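Local coordinates for protein GH3 beta-N-acetylglucosaminidase (Paenibacillaceae, PDB 6K5J) that hydrolyses terminal beta-linked N-acetylglucosamine (and probably related N-acetylhexosamine) residues, as a family 3 glycoside hydrolase, at residues L384-R398 with L417-V431. Sequence-based numbering, arbitrary orientation.
Sequences LDKTKPVLVVWPEVR and LKSAGYDVNEQTIGV
K386 crosses the ring of Y422 at about a right angle, at one end of a beta-alpha-beta unit. In this unit, strand 390-396, helix 413-419 and strand 424-430 follow one another, and the two strands pair in parallel. Strand 424-430 is the outermost strand of a six-stranded mixed sheet. K386 CG sits over the centre of the Y422 ring, 3.6 Å from the centroid, a CH-pi contact. The lysine chain is fully extended beyond CG, which carries NZ past the ring to a hydrogen bond with A420 O at 3.1 Å.

The N and O of V390, V392, W394 and E396 bond in turn to D423, N425, Q427, I429 and V431. On the helix side of the sheet, V392 CG2 meets both L417 CD1 and V424 CG1, each at 3.9 Å. E426 crosses V392 obliquely, with OE2 3.4 Å from V392 CG1. E426 OE1 hydrogen-bonds T412 OG1, just before helix 413-419, and OE2 takes the backbone N of G414, in its first turn. On the other side, V393 CG1 packs on I429 CD1 at 3.6 Å. I429 also touches E437 of helix 435-447.

At the far end, the R398 guanidinium lays one face over the I429-G430 peptide. NH1 forms a salt bridge with E437. The guanidinium edge grips E396 side-on: NE and NH2 both bond to E396 OE2, at 2.6 Å and 2.8 Å.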
loop_
_atom_site.group_PDB
_atom_site.type_symbol
_atom_site.label_atom_id
_atom_site.label_comp_id
_atom_site.label_asym_id
_atom_site.label_seq_id
_atom_site.Cartn_x
_atom_site.Cartn_y
_atom_site.Cartn_z
ATOM N N LEU A 384 5.637 20.300 -24.916
ATOM C CA LEU A 384 4.980 19.851 -26.137
ATOM C C LEU A 384 4.591 21.031 -27.024
ATOM O O LEU A 384 4.219 22.101 -26.536
ATOM C CB LEU A 384 3.737 19.031 -25.787
ATOM C CG LEU A 384 3.966 17.720 -25.028
ATOM C CD1 LEU A 384 2.630 17.140 -24.580
ATOM C CD2 LEU A 384 4.723 16.719 -25.877
ATOM N N ASP A 385 4.667 20.822 -28.337
ATOM C CA ASP A 385 4.202 21.798 -29.324
ATOM C C ASP A 385 2.730 21.514 -29.617
ATOM O O ASP A 385 2.398 20.503 -30.242
ATOM C CB ASP A 385 5.065 21.718 -30.583
ATOM C CG ASP A 385 4.670 22.733 -31.655
ATOM O OD1 ASP A 385 3.581 23.338 -31.577
ATOM O OD2 ASP A 385 5.468 22.916 -32.595
ATOM N N LYS A 386 1.849 22.410 -29.164
ATOM C CA LYS A 386 0.411 22.197 -29.292
ATOM C C LYS A 386 -0.055 22.169 -30.742
ATOM O O LYS A 386 -1.138 21.641 -31.022
ATOM C CB LYS A 386 -0.344 23.283 -28.524
ATOM C CG LYS A 386 -1.800 22.960 -28.251
ATOM C CD LYS A 386 -2.409 24.005 -27.331
ATOM C CE LYS A 386 -3.892 23.803 -27.174
ATOM N NZ LYS A 386 -4.468 24.807 -26.236
ATOM N N THR A 387 0.731 22.720 -31.666
ATOM C CA THR A 387 0.371 22.725 -33.079
ATOM C C THR A 387 0.686 21.410 -33.775
ATOM O O THR A 387 0.368 21.261 -34.965
ATOM C CB THR A 387 1.087 23.874 -33.798
ATOM O OG1 THR A 387 2.493 23.597 -33.882
ATOM C CG2 THR A 387 0.885 25.160 -33.039
ATOM N N LYS A 388 1.283 20.449 -33.067
ATOM C CA LYS A 388 1.619 19.172 -33.663
ATOM C C LYS A 388 0.929 18.042 -32.905
ATOM O O LYS A 388 0.648 18.178 -31.707
ATOM C CB LYS A 388 3.137 18.946 -33.653
ATOM C CG LYS A 388 3.928 19.914 -34.515
ATOM C CD LYS A 388 5.418 19.734 -34.278
ATOM C CE LYS A 388 6.227 20.008 -35.540
ATOM N NZ LYS A 388 6.054 21.402 -36.031
ATOM N N PRO A 389 0.643 16.920 -33.568
ATOM C CA PRO A 389 0.041 15.781 -32.867
ATOM C C PRO A 389 0.989 15.223 -31.819
ATOM O O PRO A 389 2.206 15.420 -31.869
ATOM C CB PRO A 389 -0.206 14.750 -33.981
ATOM C CG PRO A 389 0.016 15.494 -35.274
ATOM C CD PRO A 389 0.970 16.592 -34.965
ATOM N N VAL A 390 0.411 14.502 -30.867
ATOM C CA VAL A 390 1.162 13.877 -29.787
ATOM C C VAL A 390 0.758 12.413 -29.721
ATOM O O VAL A 390 -0.434 12.095 -29.627
ATOM C CB VAL A 390 0.892 14.567 -28.435
ATOM C CG1 VAL A 390 1.808 13.996 -27.339
ATOM C CG2 VAL A 390 1.067 16.079 -28.555
ATOM N N LEU A 391 1.738 11.527 -29.779
ATOM C CA LEU A 391 1.504 10.112 -29.546
ATOM C C LEU A 391 1.796 9.815 -28.080
ATOM O O LEU A 391 2.929 9.988 -27.624
ATOM C CB LEU A 391 2.385 9.259 -30.455
ATOM C CG LEU A 391 2.285 7.755 -30.172
ATOM C CD1 LEU A 391 0.871 7.220 -30.490
ATOM C CD2 LEU A 391 3.346 6.993 -30.935
ATOM N N VAL A 392 0.784 9.382 -27.341
ATOM C CA VAL A 392 0.956 8.962 -25.956
ATOM C C VAL A 392 0.868 7.443 -25.902
ATOM O O VAL A 392 -0.119 6.852 -26.363
ATOM C CB VAL A 392 -0.088 9.603 -25.027
ATOM C CG1 VAL A 392 0.088 9.072 -23.585
ATOM C CG2 VAL A 392 0.024 11.132 -25.072
ATOM N N VAL A 393 1.896 6.813 -25.345
ATOM C CA VAL A 393 1.924 5.370 -25.140
ATOM C C VAL A 393 1.547 5.097 -23.689
ATOM O O VAL A 393 2.258 5.510 -22.765
ATOM C CB VAL A 393 3.299 4.782 -25.490
ATOM C CG1 VAL A 393 3.258 3.259 -25.435
ATOM C CG2 VAL A 393 3.727 5.246 -26.878
ATOM N N TRP A 394 0.417 4.430 -23.481
ATOM C CA TRP A 394 -0.170 4.307 -22.151
ATOM C C TRP A 394 -0.143 2.851 -21.717
ATOM O O TRP A 394 -0.731 1.999 -22.402
ATOM C CB TRP A 394 -1.599 4.847 -22.129
ATOM C CG TRP A 394 -2.245 4.727 -20.776
ATOM C CD1 TRP A 394 -3.160 3.788 -20.381
ATOM C CD2 TRP A 394 -2.012 5.563 -19.634
ATOM N NE1 TRP A 394 -3.504 3.985 -19.061
ATOM C CE2 TRP A 394 -2.813 5.067 -18.580
ATOM C CE3 TRP A 394 -1.193 6.677 -19.398
ATOM C CZ2 TRP A 394 -2.835 5.656 -17.313
ATOM C CZ3 TRP A 394 -1.212 7.258 -18.132
ATOM C CH2 TRP A 394 -2.026 6.742 -17.107
ATOM N N PRO A 395 0.507 2.520 -20.602
ATOM C CA PRO A 395 0.598 1.123 -20.171
ATOM C C PRO A 395 -0.558 0.720 -19.272
ATOM O O PRO A 395 -1.086 1.513 -18.494
ATOM C CB PRO A 395 1.920 1.107 -19.392
ATOM C CG PRO A 395 1.926 2.475 -18.704
ATOM C CD PRO A 395 1.215 3.430 -19.678
ATOM N N GLU A 396 -0.957 -0.546 -19.385
ATOM C CA GLU A 396 -2.008 -1.071 -18.524
ATOM C C GLU A 396 -1.571 -2.424 -17.983
ATOM O O GLU A 396 -0.984 -3.236 -18.706
ATOM C CB GLU A 396 -3.365 -1.192 -19.258
ATOM C CG GLU A 396 -3.393 -2.216 -20.379
ATOM C CD GLU A 396 -4.797 -2.507 -20.912
ATOM O OE1 GLU A 396 -5.770 -1.832 -20.498
ATOM O OE2 GLU A 396 -4.919 -3.424 -21.758
ATOM N N VAL A 397 -1.821 -2.634 -16.690
ATOM C CA VAL A 397 -1.557 -3.925 -16.071
ATOM C C VAL A 397 -2.617 -4.913 -16.539
ATOM O O VAL A 397 -3.822 -4.633 -16.480
ATOM C CB VAL A 397 -1.541 -3.794 -14.540
ATOM C CG1 VAL A 397 -1.431 -5.172 -13.879
ATOM C CG2 VAL A 397 -0.387 -2.898 -14.094
ATOM N N ARG A 398 -2.175 -6.066 -17.031
ATOM C CA ARG A 398 -3.100 -7.068 -17.541
ATOM C C ARG A 398 -3.110 -8.353 -16.732
ATOM O O ARG A 398 -4.157 -8.994 -16.638
ATOM C CB ARG A 398 -2.774 -7.377 -19.002
ATOM C CG ARG A 398 -2.921 -6.143 -19.855
ATOM C CD ARG A 398 -2.678 -6.400 -21.308
ATOM N NE ARG A 398 -3.128 -5.256 -22.090
ATOM C CZ ARG A 398 -2.666 -4.958 -23.293
ATOM N NH1 ARG A 398 -1.737 -5.728 -23.855
ATOM N NH2 ARG A 398 -3.135 -3.892 -23.928
ATOM N N LEU A 417 -4.213 15.663 -21.557
ATOM C CA LEU A 417 -3.702 16.435 -22.684
ATOM C C LEU A 417 -4.834 16.810 -23.631
ATOM O O LEU A 417 -4.892 17.944 -24.125
ATOM C CB LEU A 417 -2.615 15.654 -23.413
ATOM C CG LEU A 417 -1.267 15.552 -22.698
ATOM C CD1 LEU A 417 -0.337 14.670 -23.494
ATOM C CD2 LEU A 417 -0.649 16.938 -22.485
ATOM N N LYS A 418 -5.751 15.870 -23.878
ATOM C CA LYS A 418 -6.929 16.160 -24.690
ATOM C C LYS A 418 -7.770 17.269 -24.072
ATOM O O LYS A 418 -8.271 18.153 -24.782
ATOM C CB LYS A 418 -7.763 14.889 -24.854
ATOM C CG LYS A 418 -7.232 13.943 -25.905
ATOM C CD LYS A 418 -8.043 12.642 -25.944
ATOM C CE LYS A 418 -7.432 11.662 -26.937
ATOM N NZ LYS A 418 -7.889 10.256 -26.703
ATOM N N SER A 419 -7.940 17.248 -22.752
ATOM C CA SER A 419 -8.730 18.299 -22.130
ATOM C C SER A 419 -8.072 19.666 -22.276
ATOM O O SER A 419 -8.764 20.686 -22.208
ATOM C CB SER A 419 -8.984 17.965 -20.655
ATOM O OG SER A 419 -7.949 18.478 -19.832
ATOM N N ALA A 420 -6.762 19.711 -22.495
ATOM C CA ALA A 420 -6.057 20.965 -22.695
ATOM C C ALA A 420 -6.071 21.418 -24.149
ATOM O O ALA A 420 -5.495 22.464 -24.460
ATOM C CB ALA A 420 -4.613 20.841 -22.209
ATOM N N GLY A 421 -6.694 20.656 -25.043
ATOM C CA GLY A 421 -6.769 21.025 -26.441
ATOM C C GLY A 421 -5.691 20.446 -27.329
ATOM O O GLY A 421 -5.557 20.884 -28.476
ATOM N N TYR A 422 -4.925 19.474 -26.848
ATOM C CA TYR A 422 -3.900 18.853 -27.669
ATOM C C TYR A 422 -4.506 17.753 -28.543
ATOM O O TYR A 422 -5.522 17.136 -28.201
ATOM C CB TYR A 422 -2.766 18.302 -26.788
ATOM C CG TYR A 422 -1.883 19.416 -26.265
ATOM C CD1 TYR A 422 -2.369 20.327 -25.324
ATOM C CD2 TYR A 422 -0.595 19.588 -26.736
ATOM C CE1 TYR A 422 -1.582 21.373 -24.863
ATOM C CE2 TYR A 422 0.208 20.622 -26.270
ATOM C CZ TYR A 422 -0.294 21.514 -25.341
ATOM O OH TYR A 422 0.492 22.550 -24.887
ATOM N N ASP A 423 -3.890 17.554 -29.704
ATOM C CA ASP A 423 -4.297 16.552 -30.687
ATOM C C ASP A 423 -3.543 15.271 -30.354
ATOM O O ASP A 423 -2.376 15.113 -30.711
ATOM C CB ASP A 423 -3.989 17.058 -32.093
ATOM C CG ASP A 423 -4.268 16.030 -33.183
ATOM O OD1 ASP A 423 -4.956 15.027 -32.924
ATOM O OD2 ASP A 423 -3.785 16.253 -34.312
ATOM N N VAL A 424 -4.213 14.353 -29.664
ATOM C CA VAL A 424 -3.560 13.232 -29.005
ATOM C C VAL A 424 -4.013 11.931 -29.650
ATOM O O VAL A 424 -5.214 11.695 -29.819
ATOM C CB VAL A 424 -3.859 13.228 -27.494
ATOM C CG1 VAL A 424 -3.327 11.971 -26.839
ATOM C CG2 VAL A 424 -3.266 14.488 -26.830
ATOM N N ASN A 425 -3.053 11.082 -29.990
ATOM C CA ASN A 425 -3.303 9.680 -30.288
ATOM C C ASN A 425 -2.777 8.886 -29.093
ATOM O O ASN A 425 -1.566 8.711 -28.957
ATOM C CB ASN A 425 -2.605 9.279 -31.586
ATOM C CG ASN A 425 -2.931 7.860 -32.016
ATOM O OD1 ASN A 425 -3.381 7.043 -31.215
ATOM N ND2 ASN A 425 -2.722 7.566 -33.299
ATOM N N GLU A 426 -3.676 8.410 -28.222
ATOM C CA GLU A 426 -3.271 7.601 -27.071
ATOM C C GLU A 426 -3.441 6.116 -27.371
ATOM O O GLU A 426 -4.564 5.637 -27.573
ATOM C CB GLU A 426 -4.051 7.960 -25.810
ATOM C CG GLU A 426 -3.494 7.248 -24.578
ATOM C CD GLU A 426 -3.962 7.872 -23.276
ATOM O OE1 GLU A 426 -5.191 7.938 -23.051
ATOM O OE2 GLU A 426 -3.093 8.314 -22.487
ATOM N N GLN A 427 -2.329 5.388 -27.353
ATOM C CA GLN A 427 -2.298 3.956 -27.617
ATOM C C GLN A 427 -2.026 3.215 -26.315
ATOM O O GLN A 427 -0.998 3.449 -25.668
ATOM C CB GLN A 427 -1.223 3.625 -28.648
ATOM C CG GLN A 427 -1.525 4.161 -30.044
ATOM C CD GLN A 427 -2.704 3.451 -30.683
ATOM O OE1 GLN A 427 -2.860 2.240 -30.535
ATOM N NE2 GLN A 427 -3.549 4.205 -31.387
ATOM N N THR A 428 -2.935 2.325 -25.934
ATOM C CA THR A 428 -2.762 1.530 -24.727
ATOM C C THR A 428 -2.043 0.234 -25.060
ATOM O O THR A 428 -2.445 -0.492 -25.976
ATOM C CB THR A 428 -4.104 1.225 -24.070
ATOM O OG1 THR A 428 -4.730 2.452 -23.702
ATOM C CG2 THR A 428 -3.905 0.359 -22.817
ATOM N N ILE A 429 -0.979 -0.055 -24.317
ATOM C CA ILE A 429 -0.209 -1.276 -24.496
ATOM C C ILE A 429 -0.042 -1.944 -23.137
ATOM O O ILE A 429 -0.264 -1.339 -22.087
ATOM C CB ILE A 429 1.162 -1.012 -25.150
ATOM C CG1 ILE A 429 2.075 -0.236 -24.195
ATOM C CG2 ILE A 429 0.978 -0.277 -26.484
ATOM C CD1 ILE A 429 3.542 -0.189 -24.637
ATOM N N GLY A 430 0.330 -3.217 -23.165
ATOM C CA GLY A 430 0.560 -3.934 -21.932
ATOM C C GLY A 430 1.866 -3.526 -21.281
ATOM O O GLY A 430 2.817 -3.102 -21.944
ATOM N N VAL A 431 1.896 -3.637 -19.951
ATOM C CA VAL A 431 3.137 -3.390 -19.220
ATOM C C VAL A 431 4.233 -4.314 -19.724
ATOM O O VAL A 431 5.415 -3.945 -19.747
ATOM C CB VAL A 431 2.882 -3.544 -17.707
ATOM C CG1 VAL A 431 4.183 -3.659 -16.933
ATOM C CG2 VAL A 431 2.073 -2.370 -17.208
HETATM O O HOH W 1 2.872 23.017 -24.704
HETATM O O HOH W 2 -1.343 19.011 -30.097
#